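Local coordinates for protein glutathione S-transferase 2 (Onchocerca volvulus, PDB 1TU7) that catalyses the conjugation of glutathione to electrophilic compounds, as a homodimeric pi-class transferase that appears central to the parasite's detoxification system, at residues A[6-11]-A[48-53]; A[17-22]-A[186-191]. One frame throughout, in Å; residues are numbered along the deposited sequence.

Contact 1 (A[6-11]-A[48-53]). With GSH (glutathione), chain C.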
loop_
_atom_site.group_PDB
_atom_site.type_symbol
_atom_site.label_atom_id
_atom_site.label_comp_id
_atom_site.label_asym_id
_atom_site.label_seq_id
_atom_site.Cartn_x
_atom_site.Cartn_y
_atom_site.Cartn_z
ATOM N N THR A 6 4.329 9.731 15.459
ATOM C CA THR A 6 5.775 9.882 15.408
ATOM C C THR A 6 6.223 9.768 13.962
ATOM O O THR A 6 5.946 8.772 13.294
ATOM C CB THR A 6 6.430 8.827 16.288
ATOM O OG1 THR A 6 6.020 9.058 17.644
ATOM C CG2 THR A 6 7.949 8.965 16.271
ATOM N N TYR A 7 6.890 10.813 13.475
ATOM C CA TYR A 7 7.449 10.829 12.136
ATOM C C TYR A 7 8.574 11.852 12.107
ATOM O O TYR A 7 8.832 12.541 13.078
ATOM C CB TYR A 7 6.380 11.195 11.088
ATOM C CG TYR A 7 6.786 10.940 9.651
ATOM C CD1 TYR A 7 6.915 11.993 8.751
ATOM C CD2 TYR A 7 7.086 9.671 9.201
ATOM C CE1 TYR A 7 7.285 11.794 7.442
ATOM C CE2 TYR A 7 7.453 9.451 7.874
ATOM C CZ TYR A 7 7.533 10.522 6.993
ATOM O OH TYR A 7 7.891 10.352 5.679
ATOM N N PHE A 8 9.258 11.935 10.987
ATOM C CA PHE A 8 10.262 12.975 10.814
ATOM C C PHE A 8 9.594 14.342 10.694
ATOM O O PHE A 8 8.363 14.472 10.543
ATOM C CB PHE A 8 11.110 12.607 9.603
ATOM C CG PHE A 8 11.793 11.281 9.767
ATOM C CD1 PHE A 8 11.311 10.132 9.146
ATOM C CD2 PHE A 8 12.857 11.164 10.651
ATOM C CE1 PHE A 8 11.899 8.900 9.340
ATOM C CE2 PHE A 8 13.457 9.928 10.862
ATOM C CZ PHE A 8 12.981 8.782 10.204
ATOM N N SER A 9 10.409 15.384 10.746
ATOM C CA SER A 9 9.913 16.739 10.731
ATOM C C SER A 9 9.779 17.252 9.309
ATOM O O SER A 9 10.332 18.276 8.927
ATOM C CB SER A 9 10.775 17.667 11.587
ATOM O OG SER A 9 10.001 18.772 11.972
ATOM N N ILE A 10 9.021 16.498 8.525
ATOM C CA ILE A 10 8.711 16.795 7.134
ATOM C C ILE A 10 7.281 16.312 6.932
ATOM O O ILE A 10 6.722 15.597 7.770
ATOM C CB ILE A 10 9.641 16.031 6.129
ATOM C CG1 ILE A 10 9.430 14.526 6.238
ATOM C CG2 ILE A 10 11.101 16.435 6.338
ATOM C CD1 ILE A 10 10.113 13.682 5.175
ATOM N N ARG A 11 6.705 16.658 5.793
ATOM C CA ARG A 11 5.378 16.194 5.456
ATOM C C ARG A 11 5.403 14.707 5.141
ATOM O O ARG A 11 4.843 13.904 5.897
ATOM C CB ARG A 11 4.792 17.027 4.348
ATOM C CG ARG A 11 4.455 18.443 4.820
ATOM C CD ARG A 11 4.306 19.489 3.738
ATOM N NE ARG A 11 3.201 19.221 2.856
ATOM C CZ ARG A 11 2.631 20.133 2.078
ATOM N NH1 ARG A 11 3.069 21.374 2.069
ATOM N NH2 ARG A 11 1.628 19.813 1.288
ATOM N N GLY A 48 11.070 -0.976 11.792
ATOM C CA GLY A 48 12.186 -0.060 11.912
ATOM C C GLY A 48 11.985 1.259 11.215
ATOM O O GLY A 48 12.949 1.949 10.887
ATOM N N GLN A 49 10.721 1.618 10.968
ATOM C CA GLN A 49 10.380 2.795 10.173
ATOM C C GLN A 49 9.184 3.555 10.769
ATOM O O GLN A 49 8.464 3.083 11.646
ATOM C CB GLN A 49 10.096 2.367 8.719
ATOM C CG GLN A 49 11.360 1.853 8.016
ATOM C CD GLN A 49 11.292 1.925 6.514
ATOM O OE1 GLN A 49 12.192 2.500 5.860
ATOM N NE2 GLN A 49 10.257 1.375 5.955
ATOM N N LEU A 50 9.033 4.776 10.288
ATOM C CA LEU A 50 7.952 5.688 10.659
ATOM C C LEU A 50 7.125 5.961 9.400
ATOM O O LEU A 50 7.625 5.805 8.292
ATOM C CB LEU A 50 8.561 6.986 11.202
ATOM C CG LEU A 50 9.468 6.808 12.429
ATOM C CD1 LEU A 50 10.031 8.153 12.902
ATOM C CD2 LEU A 50 8.773 6.095 13.552
ATOM N N PRO A 51 5.873 6.411 9.504
ATOM C CA PRO A 51 5.219 6.879 10.722
ATOM C C PRO A 51 4.731 5.797 11.641
ATOM O O PRO A 51 4.567 4.643 11.226
ATOM C CB PRO A 51 4.026 7.667 10.167
ATOM C CG PRO A 51 3.708 7.002 8.893
ATOM C CD PRO A 51 5.037 6.642 8.317
ATOM N N CYS A 52 4.563 6.178 12.899
ATOM C CA CYS A 52 3.907 5.358 13.919
ATOM C C CYS A 52 2.835 6.121 14.612
ATOM O O CYS A 52 3.094 7.229 15.057
ATOM C CB CYS A 52 4.953 4.921 14.930
ATOM S SG CYS A 52 4.353 3.856 16.241
ATOM N N LEU A 53 1.639 5.547 14.730
ATOM C CA LEU A 53 0.594 6.107 15.567
ATOM C C LEU A 53 0.484 5.280 16.840
ATOM O O LEU A 53 0.261 4.064 16.776
ATOM C CB LEU A 53 -0.751 6.108 14.846
ATOM C CG LEU A 53 -1.896 6.651 15.700
ATOM C CD1 LEU A 53 -1.761 8.164 15.816
ATOM C CD2 LEU A 53 -3.210 6.167 15.056
HETATM N N1 GSH C . 5.267 1.393 3.783
HETATM C CA1 GSH C . 5.726 2.314 4.751
HETATM C C1 GSH C . 4.659 3.161 5.304
HETATM O O11 GSH C . 3.742 3.538 4.393
HETATM O O12 GSH C . 4.512 3.660 6.479
HETATM C CB1 GSH C . 6.981 3.054 4.562
HETATM C CG1 GSH C . 7.648 3.650 5.774
HETATM C CD1 GSH C . 8.946 4.345 5.394
HETATM O OE1 GSH C . 9.445 4.159 4.149
HETATM N N2 GSH C . 9.512 5.114 6.284
HETATM C CA2 GSH C . 10.725 5.894 6.028
HETATM C C2 GSH C . 11.618 5.767 7.200
HETATM O O2 GSH C . 11.101 5.527 8.456
HETATM C CB2 GSH C . 10.395 7.375 5.867
HETATM S SG2 GSH C . 9.601 7.706 4.280
HETATM N N3 GSH C . 12.925 5.873 7.033
HETATM C CA3 GSH C . 13.764 5.763 8.196
HETATM C C3 GSH C . 14.691 4.597 8.081
HETATM O O31 GSH C . 14.431 3.501 7.399
HETATM O O32 GSH C . 15.910 4.713 8.762
#

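Contact 2 (A[17-22]-A[186-191])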
loop_
_atom_site.group_PDB
_atom_site.type_symbol
_atom_site.label_atom_id
_atom_site.label_comp_id
_atom_site.label_asym_id
_atom_site.label_seq_id
_atom_site.Cartn_x
_atom_site.Cartn_y
_atom_site.Cartn_z
ATOM N N ILE A 17 -2.045 11.610 7.372
ATOM C CA ILE A 17 -2.535 11.268 8.716
ATOM C C ILE A 17 -2.712 12.530 9.558
ATOM O O ILE A 17 -3.716 12.716 10.232
ATOM C CB ILE A 17 -1.630 10.244 9.382
ATOM C CG1 ILE A 17 -1.538 8.940 8.552
ATOM C CG2 ILE A 17 -2.096 9.987 10.798
ATOM C CD1 ILE A 17 -0.270 8.165 8.811
ATOM N N ARG A 18 -1.719 13.400 9.555
ATOM C CA ARG A 18 -1.852 14.680 10.243
ATOM C C ARG A 18 -3.079 15.425 9.759
ATOM O O ARG A 18 -3.832 15.972 10.547
ATOM C CB ARG A 18 -0.612 15.523 10.008
ATOM C CG ARG A 18 0.636 15.000 10.666
ATOM C CD ARG A 18 1.793 15.888 10.488
ATOM N NE ARG A 18 3.056 15.351 11.002
ATOM C CZ ARG A 18 4.158 15.232 10.292
ATOM N NH1 ARG A 18 4.179 15.503 9.013
ATOM N NH2 ARG A 18 5.265 14.786 10.882
ATOM N N LEU A 19 -3.307 15.444 8.453
ATOM C CA LEU A 19 -4.443 16.163 7.891
ATOM C C LEU A 19 -5.755 15.566 8.387
ATOM O O LEU A 19 -6.676 16.302 8.706
ATOM C CB LEU A 19 -4.390 16.173 6.366
ATOM C CG LEU A 19 -3.269 17.016 5.755
ATOM C CD1 LEU A 19 -2.958 16.645 4.318
ATOM C CD2 LEU A 19 -3.621 18.510 5.858
ATOM N N PHE A 20 -5.859 14.233 8.401
ATOM C CA PHE A 20 -7.025 13.539 8.950
ATOM C C PHE A 20 -7.320 14.017 10.375
ATOM O O PHE A 20 -8.422 14.433 10.676
ATOM C CB PHE A 20 -6.789 12.024 8.878
ATOM C CG PHE A 20 -7.919 11.173 9.381
ATOM C CD1 PHE A 20 -8.503 10.255 8.524
ATOM C CD2 PHE A 20 -8.357 11.199 10.687
ATOM C CE1 PHE A 20 -9.513 9.420 8.948
ATOM C CE2 PHE A 20 -9.384 10.346 11.102
ATOM C CZ PHE A 20 -9.951 9.462 10.220
ATOM N N LEU A 21 -6.301 13.977 11.228
ATOM C CA LEU A 21 -6.446 14.278 12.642
ATOM C C LEU A 21 -6.817 15.748 12.810
ATOM O O LEU A 21 -7.703 16.081 13.571
ATOM C CB LEU A 21 -5.155 13.921 13.364
ATOM C CG LEU A 21 -4.794 12.449 13.411
ATOM C CD1 LEU A 21 -3.378 12.258 13.820
ATOM C CD2 LEU A 21 -5.711 11.694 14.381
ATOM N N VAL A 22 -6.157 16.612 12.076
ATOM C CA VAL A 22 -6.423 18.048 12.177
ATOM C C VAL A 22 -7.849 18.336 11.717
ATOM O O VAL A 22 -8.587 19.024 12.400
ATOM C CB VAL A 22 -5.422 18.863 11.351
ATOM C CG1 VAL A 22 -5.897 20.281 11.195
ATOM C CG2 VAL A 22 -4.054 18.864 12.027
ATOM N N PRO A 186 -12.365 24.653 7.296
ATOM C CA PRO A 186 -11.782 25.602 8.250
ATOM C C PRO A 186 -10.557 25.131 9.038
ATOM O O PRO A 186 -9.606 25.904 9.197
ATOM C CB PRO A 186 -12.943 25.902 9.186
ATOM C CG PRO A 186 -14.118 25.820 8.283
ATOM C CD PRO A 186 -13.830 24.526 7.484
ATOM N N LYS A 187 -10.563 23.891 9.518
ATOM C CA LYS A 187 -9.450 23.418 10.311
ATOM C C LYS A 187 -8.219 23.261 9.396
ATOM O O LYS A 187 -7.097 23.508 9.826
ATOM C CB LYS A 187 -9.793 22.103 11.043
ATOM C CG LYS A 187 -10.854 22.315 12.130
ATOM C CD LYS A 187 -11.713 21.097 12.444
ATOM C CE LYS A 187 -12.982 21.472 13.257
ATOM N NZ LYS A 187 -14.266 21.614 12.464
ATOM N N LEU A 188 -8.436 22.858 8.154
ATOM C CA LEU A 188 -7.318 22.715 7.212
ATOM C C LEU A 188 -6.809 24.038 6.724
ATOM O O LEU A 188 -5.626 24.194 6.525
ATOM C CB LEU A 188 -7.701 21.814 6.028
ATOM C CG LEU A 188 -8.006 20.368 6.380
ATOM C CD1 LEU A 188 -8.245 19.535 5.153
ATOM C CD2 LEU A 188 -6.907 19.736 7.206
ATOM N N LYS A 189 -7.679 25.029 6.566
ATOM C CA LYS A 189 -7.236 26.333 6.125
ATOM C C LYS A 189 -6.248 26.878 7.127
ATOM O O LYS A 189 -5.187 27.378 6.752
ATOM C CB LYS A 189 -8.433 27.295 5.975
ATOM C CG LYS A 189 -8.049 28.684 5.503
ATOM C CD LYS A 189 -9.291 29.539 5.298
ATOM C CE LYS A 189 -8.938 30.931 4.804
ATOM N NZ LYS A 189 -10.196 31.735 4.641
ATOM N N GLU A 190 -6.600 26.834 8.398
ATOM C CA GLU A 190 -5.724 27.361 9.443
ATOM C C GLU A 190 -4.401 26.585 9.517
ATOM O O GLU A 190 -3.300 27.157 9.574
ATOM C CB GLU A 190 -6.486 27.283 10.750
ATOM C CG GLU A 190 -5.720 27.555 12.025
ATOM C CD GLU A 190 -6.608 27.389 13.261
ATOM O OE1 GLU A 190 -7.294 26.326 13.429
ATOM O OE2 GLU A 190 -6.641 28.332 14.066
ATOM N N TYR A 191 -4.509 25.270 9.449
ATOM C CA TYR A 191 -3.331 24.408 9.567
ATOM C C TYR A 191 -2.386 24.658 8.401
ATOM O O TYR A 191 -1.178 24.762 8.583
ATOM C CB TYR A 191 -3.781 22.961 9.583
ATOM C CG TYR A 191 -2.650 21.962 9.515
ATOM C CD1 TYR A 191 -2.390 21.278 8.355
ATOM C CD2 TYR A 191 -1.845 21.729 10.612
ATOM C CE1 TYR A 191 -1.350 20.341 8.288
ATOM C CE2 TYR A 191 -0.795 20.810 10.563
ATOM C CZ TYR A 191 -0.563 20.112 9.408
ATOM O OH TYR A 191 0.491 19.219 9.384
#

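Contact 1 (A[6-11]-A[48-53])
Thr-6 and Cys-52 form an antiparallel hydrogen-bonded pair where strand 3-8 meets strand 52-55, in the sheet of the thioredoxin-like N-terminal domain, and residues 7-8 and 49-51, next to the pair, line part of the glutathione site. Two backbone bonds join them: Thr-6 N to Cys-52 O is 2.8 Å and nearly straight (175°), and Cys-52 N to Thr-6 O is 3.0 Å. The same Thr-6 O also receives a CA-H...O contact from Pro-51 CA at 3.3 Å. Pro-51 follows a cis peptide bond, the cis-proline characteristic of the thioredoxin fold. Leu-50, just before it, packs its side chain against Thr-6, Tyr-7 and Phe-8. Its CB touches Tyr-7 CD2 at 3.7 Å, while CD1 sits over one face of the Phe-8 ring, 4.2 Å from the centroid, as a CH-pi contact. With CG anti to its backbone N (chi1 -167°), Tyr-7 runs alongside Pro-51, CE2 against CD, and carries its hydroxyl toward the glutathione sulfur. Tyr-7 OH lies 3.4 Å from SG2 of glutathione. The backbone of Leu-50 grips the tripeptide twice: its N donates to O2 at 2.9 Å, and its O accepts from N2 at 2.8 Å. The edge of the Phe-8 ring, at CE1, faces that same O2. The side chain of Leu-50 thus packs against residues 6-8 while its backbone N and O bind the cysteinyl part of glutathione, and a hydrogen bond between Tyr-7 OH and Leu-13 N helps to place the tyrosine hydroxyl close to the sulfur.

Contact 2 (A[17-22]-A[186-191])
Val-22 and Tyr-191 lead an apolar contact between helix 15-23 of the N-terminal domain and helix 186-197 of the C-terminal domain, whose axes pass 9.7 Å apart at 126°. The two methyls of Val-22 divide the work. CG1, anti to the backbone N (chi1 166°), reaches Tyr-191 CB at 3.8 Å and also meets CD2 of Leu-188; CG2 lies over one face of the tyrosine ring, toward its rim, in a CH-pi contact 4.2 Å from the centroid. Tyr-191 also has its CG anti to the backbone N (chi1 172°), which carries the ring across to the other helix. There Leu-19 CD2 meets it at CE1, 3.8 Å away, and the same methyl touches Leu-188 CD2, the two leucines crossing at about a right angle. Beyond the ring, Tyr-191 OH rests against Arg-18 CD at 3.7 Å; the hydroxyl is hydrogen-bonded to Glu-15, whose carboxylate also makes a salt bridge with Arg-18. At the solvent-exposed margin, Lys-187 lays CB near Val-22 O at 3.6 Å and leads its amine away. Methyl and ring contacts therefore join the two domains here, and Arg-18 and Tyr-191 share one carboxylate, the guanidinium being held as well by Asp-30 and the Ile-10 carbonyl.

How the contacts relate
Arg-18 joins the two contacts, whose centres lie about 17 Å apart. From helix 15-23 its guanidinium reaches back to the backbone of residues 8-10: NH1 is 2.8 Å from Ile-10 O and NH2 3.1 Å from Phe-8 O, both probable hydrogen bonds, and NH2 also packs 3.8 Å from Tyr-7 CB. The side chain that brushes Tyr-191 in contact 2 is therefore a second-shell neighbour of the glutathione site in contact 1, about 10 Å from the bound ligand. Strand 3-8 and helix 15-23 are consecutive in the chain, and this arginine probably helps to connect the sulfur end of the pocket with the interface to the C-terminal domain.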